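Local coordinates for protein ectonucleotide pyrophosphatase/phosphodiesterase family member 5 (Mus musculus, PDB 5VEO) that probably hydrolyses phosphodiester or pyrophosphate bonds in a restricted set of nucleotides, as a zinc-bound ectoenzyme of the alkaline phosphatase superfamily, at residues 37-42 and 203-208. The protein carries 1 engineered substitution. Residues are numbered along the deposited sequence; the frame is centred on the assembly and turned at random.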
loop_
_atom_site.group_PDB
_atom_site.type_symbol
_atom_site.label_atom_id
_atom_site.label_comp_id
_atom_site.label_asym_id
_atom_site.label_seq_id
_atom_site.Cartn_x
_atom_site.Cartn_y
_atom_site.Cartn_z
ATOM N N PHE A 37 0.840 1.603 -20.309
ATOM C CA PHE A 37 1.580 2.459 -19.389
ATOM C C PHE A 37 2.349 3.529 -20.151
ATOM O O PHE A 37 2.363 4.694 -19.750
ATOM C CB PHE A 37 2.538 1.646 -18.517
ATOM C CG PHE A 37 1.859 0.899 -17.381
ATOM C CD1 PHE A 37 1.689 1.498 -16.149
ATOM C CD2 PHE A 37 1.401 -0.396 -17.550
ATOM C CE1 PHE A 37 1.061 0.821 -15.092
ATOM C CE2 PHE A 37 0.785 -1.080 -16.496
ATOM C CZ PHE A 37 0.611 -0.454 -15.272
ATOM N N HIS A 38 2.989 3.154 -21.262
ATOM C CA HIS A 38 3.781 4.119 -22.017
ATOM C C HIS A 38 2.902 5.172 -22.687
ATOM O O HIS A 38 3.328 6.324 -22.836
ATOM C CB HIS A 38 4.665 3.374 -23.022
ATOM C CG HIS A 38 5.933 2.860 -22.414
ATOM N ND1 HIS A 38 5.976 1.709 -21.660
ATOM C CD2 HIS A 38 7.193 3.359 -22.411
ATOM C CE1 HIS A 38 7.212 1.507 -21.235
ATOM N NE2 HIS A 38 7.968 2.501 -21.668
ATOM N N TYR A 39 1.662 4.819 -23.035
ATOM C CA TYR A 39 0.727 5.801 -23.571
ATOM C C TYR A 39 0.397 6.871 -22.532
ATOM O O TYR A 39 0.370 8.068 -22.843
ATOM C CB TYR A 39 -0.536 5.086 -24.046
ATOM C CG TYR A 39 -1.624 5.999 -24.535
ATOM C CD1 TYR A 39 -1.553 6.589 -25.791
ATOM C CD2 TYR A 39 -2.728 6.273 -23.746
ATOM C CE1 TYR A 39 -2.571 7.421 -26.251
ATOM C CE2 TYR A 39 -3.746 7.097 -24.198
ATOM C CZ TYR A 39 -3.658 7.677 -25.442
ATOM O OH TYR A 39 -4.686 8.509 -25.861
ATOM N N ILE A 40 0.172 6.466 -21.280
ATOM C CA ILE A 40 -0.044 7.450 -20.220
ATOM C C ILE A 40 1.204 8.305 -20.018
ATOM O O ILE A 40 1.116 9.528 -19.843
ATOM C CB ILE A 40 -0.469 6.750 -18.919
ATOM C CG1 ILE A 40 -1.902 6.222 -19.087
ATOM C CG2 ILE A 40 -0.375 7.716 -17.742
ATOM C CD1 ILE A 40 -2.425 5.436 -17.924
ATOM N N MET A 41 2.379 7.673 -19.992
ATOM C CA MET A 41 3.623 8.420 -19.830
ATOM C C MET A 41 3.765 9.500 -20.901
ATOM O O MET A 41 4.029 10.667 -20.590
ATOM C CB MET A 41 4.815 7.463 -19.870
ATOM C CG MET A 41 4.897 6.581 -18.641
ATOM S SD MET A 41 5.847 5.069 -18.911
ATOM C CE MET A 41 7.373 5.741 -19.505
ATOM N N LYS A 42 3.578 9.123 -22.170
ATOM C CA LYS A 42 3.763 10.062 -23.280
ATOM C C LYS A 42 2.788 11.226 -23.192
ATOM O O LYS A 42 3.059 12.331 -23.704
ATOM C CB LYS A 42 3.578 9.302 -24.592
ATOM C CG LYS A 42 3.769 10.112 -25.873
ATOM C CD LYS A 42 3.284 9.309 -27.089
ATOM C CE LYS A 42 3.188 10.160 -28.361
ATOM N NZ LYS A 42 1.822 10.744 -28.589
ATOM N N TYR A 203 -7.754 -1.491 -21.059
ATOM C CA TYR A 203 -9.202 -1.614 -20.943
ATOM C C TYR A 203 -9.807 -0.418 -20.206
ATOM O O TYR A 203 -10.822 0.153 -20.630
ATOM C CB TYR A 203 -9.533 -2.918 -20.219
ATOM C CG TYR A 203 -11.006 -3.163 -20.066
ATOM C CD1 TYR A 203 -11.726 -3.800 -21.068
ATOM C CD2 TYR A 203 -11.688 -2.748 -18.932
ATOM C CE1 TYR A 203 -13.075 -4.039 -20.933
ATOM C CE2 TYR A 203 -13.059 -2.980 -18.790
ATOM C CZ TYR A 203 -13.738 -3.617 -19.800
ATOM O OH TYR A 203 -15.081 -3.851 -19.680
ATOM N N LEU A 204 -9.195 -0.029 -19.090
ATOM C CA LEU A 204 -9.667 1.129 -18.340
ATOM C C LEU A 204 -9.614 2.392 -19.193
ATOM O O LEU A 204 -10.563 3.184 -19.219
ATOM C CB LEU A 204 -8.826 1.295 -17.069
ATOM C CG LEU A 204 -9.098 2.561 -16.252
ATOM C CD1 LEU A 204 -10.564 2.639 -15.794
ATOM C CD2 LEU A 204 -8.149 2.641 -15.067
ATOM N N ILE A 205 -8.505 2.599 -19.896
ATOM C CA ILE A 205 -8.384 3.764 -20.763
ATOM C C ILE A 205 -9.503 3.769 -21.796
ATOM O O ILE A 205 -10.158 4.788 -22.016
ATOM C CB ILE A 205 -7.008 3.785 -21.440
ATOM C CG1 ILE A 205 -5.920 3.974 -20.393
ATOM C CG2 ILE A 205 -6.956 4.881 -22.510
ATOM C CD1 ILE A 205 -4.530 3.739 -20.958
ATOM N N LYS A 206 -9.713 2.629 -22.454
ATOM C CA LYS A 206 -10.759 2.521 -23.471
ATOM C C LYS A 206 -12.126 2.859 -22.888
ATOM O O LYS A 206 -12.923 3.573 -23.514
ATOM C CB LYS A 206 -10.748 1.104 -24.052
ATOM C CG LYS A 206 -11.718 0.833 -25.185
ATOM C CD LYS A 206 -11.633 -0.649 -25.652
ATOM C CE LYS A 206 -12.416 -1.612 -24.732
ATOM N NZ LYS A 206 -12.507 -3.053 -25.187
ATOM N N MET A 207 -12.415 2.372 -21.680
ATOM C CA MET A 207 -13.719 2.638 -21.082
ATOM C C MET A 207 -13.865 4.089 -20.638
ATOM O O MET A 207 -14.966 4.650 -20.722
ATOM C CB MET A 207 -13.956 1.693 -19.907
ATOM C CG MET A 207 -14.082 0.268 -20.344
ATOM S SD MET A 207 -15.555 0.086 -21.367
ATOM C CE MET A 207 -15.115 -1.291 -22.393
ATOM N N LEU A 208 -12.788 4.710 -20.162
ATOM C CA LEU A 208 -12.832 6.132 -19.850
ATOM C C LEU A 208 -13.104 6.943 -21.106
ATOM O O LEU A 208 -13.868 7.912 -21.076
ATOM C CB LEU A 208 -11.521 6.586 -19.211
ATOM C CG LEU A 208 -11.290 6.092 -17.776
ATOM C CD1 LEU A 208 -9.826 6.304 -17.369
ATOM C CD2 LEU A 208 -12.201 6.747 -16.747
#
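Ile205 reaches across to Tyr39 and Ile40, joining two helices that lie side by side on one face of the central mixed beta-sheet of this alkaline phosphatase-like fold. The meeting is purely apolar and small, burying 124 Å² in all. Its centre is the CD1 methyl of Ile205, which touches CD1 of Ile40 at 4.1 Å and comes equally near to CG1 of that residue. The same methyl approaches the Tyr39 ring obliquely, its nearest ring atom being CD2 of Tyr39, 4.2 Å from CD1 of Ile205. One extended isoleucine arm thus fits against the pair of neighbouring side chains on helix 35-42, while the backbones stay well apart, CA of Ile40 lying 9.1 Å from CA of Ile205. In Ile205 CG1 is anti to the carbonyl carbon (chi1 -65°), and a nearly straight second torsion of 169° carries CD1 across the gap. Beneath the contact, Ile40 rests on Leu339 and His341 of strand 338-341 and on Leu219 of strand 218-222, whereas Trp214 packs against Ile205. Two further polar links join the same helices: Asp198, earlier on helix 190-210, accepts a hydrogen bond through OD1 from the backbone N of Phe37, and the OH of Tyr39 is hydrogen-bonded to NZ of Lys209, one residue beyond 203-208.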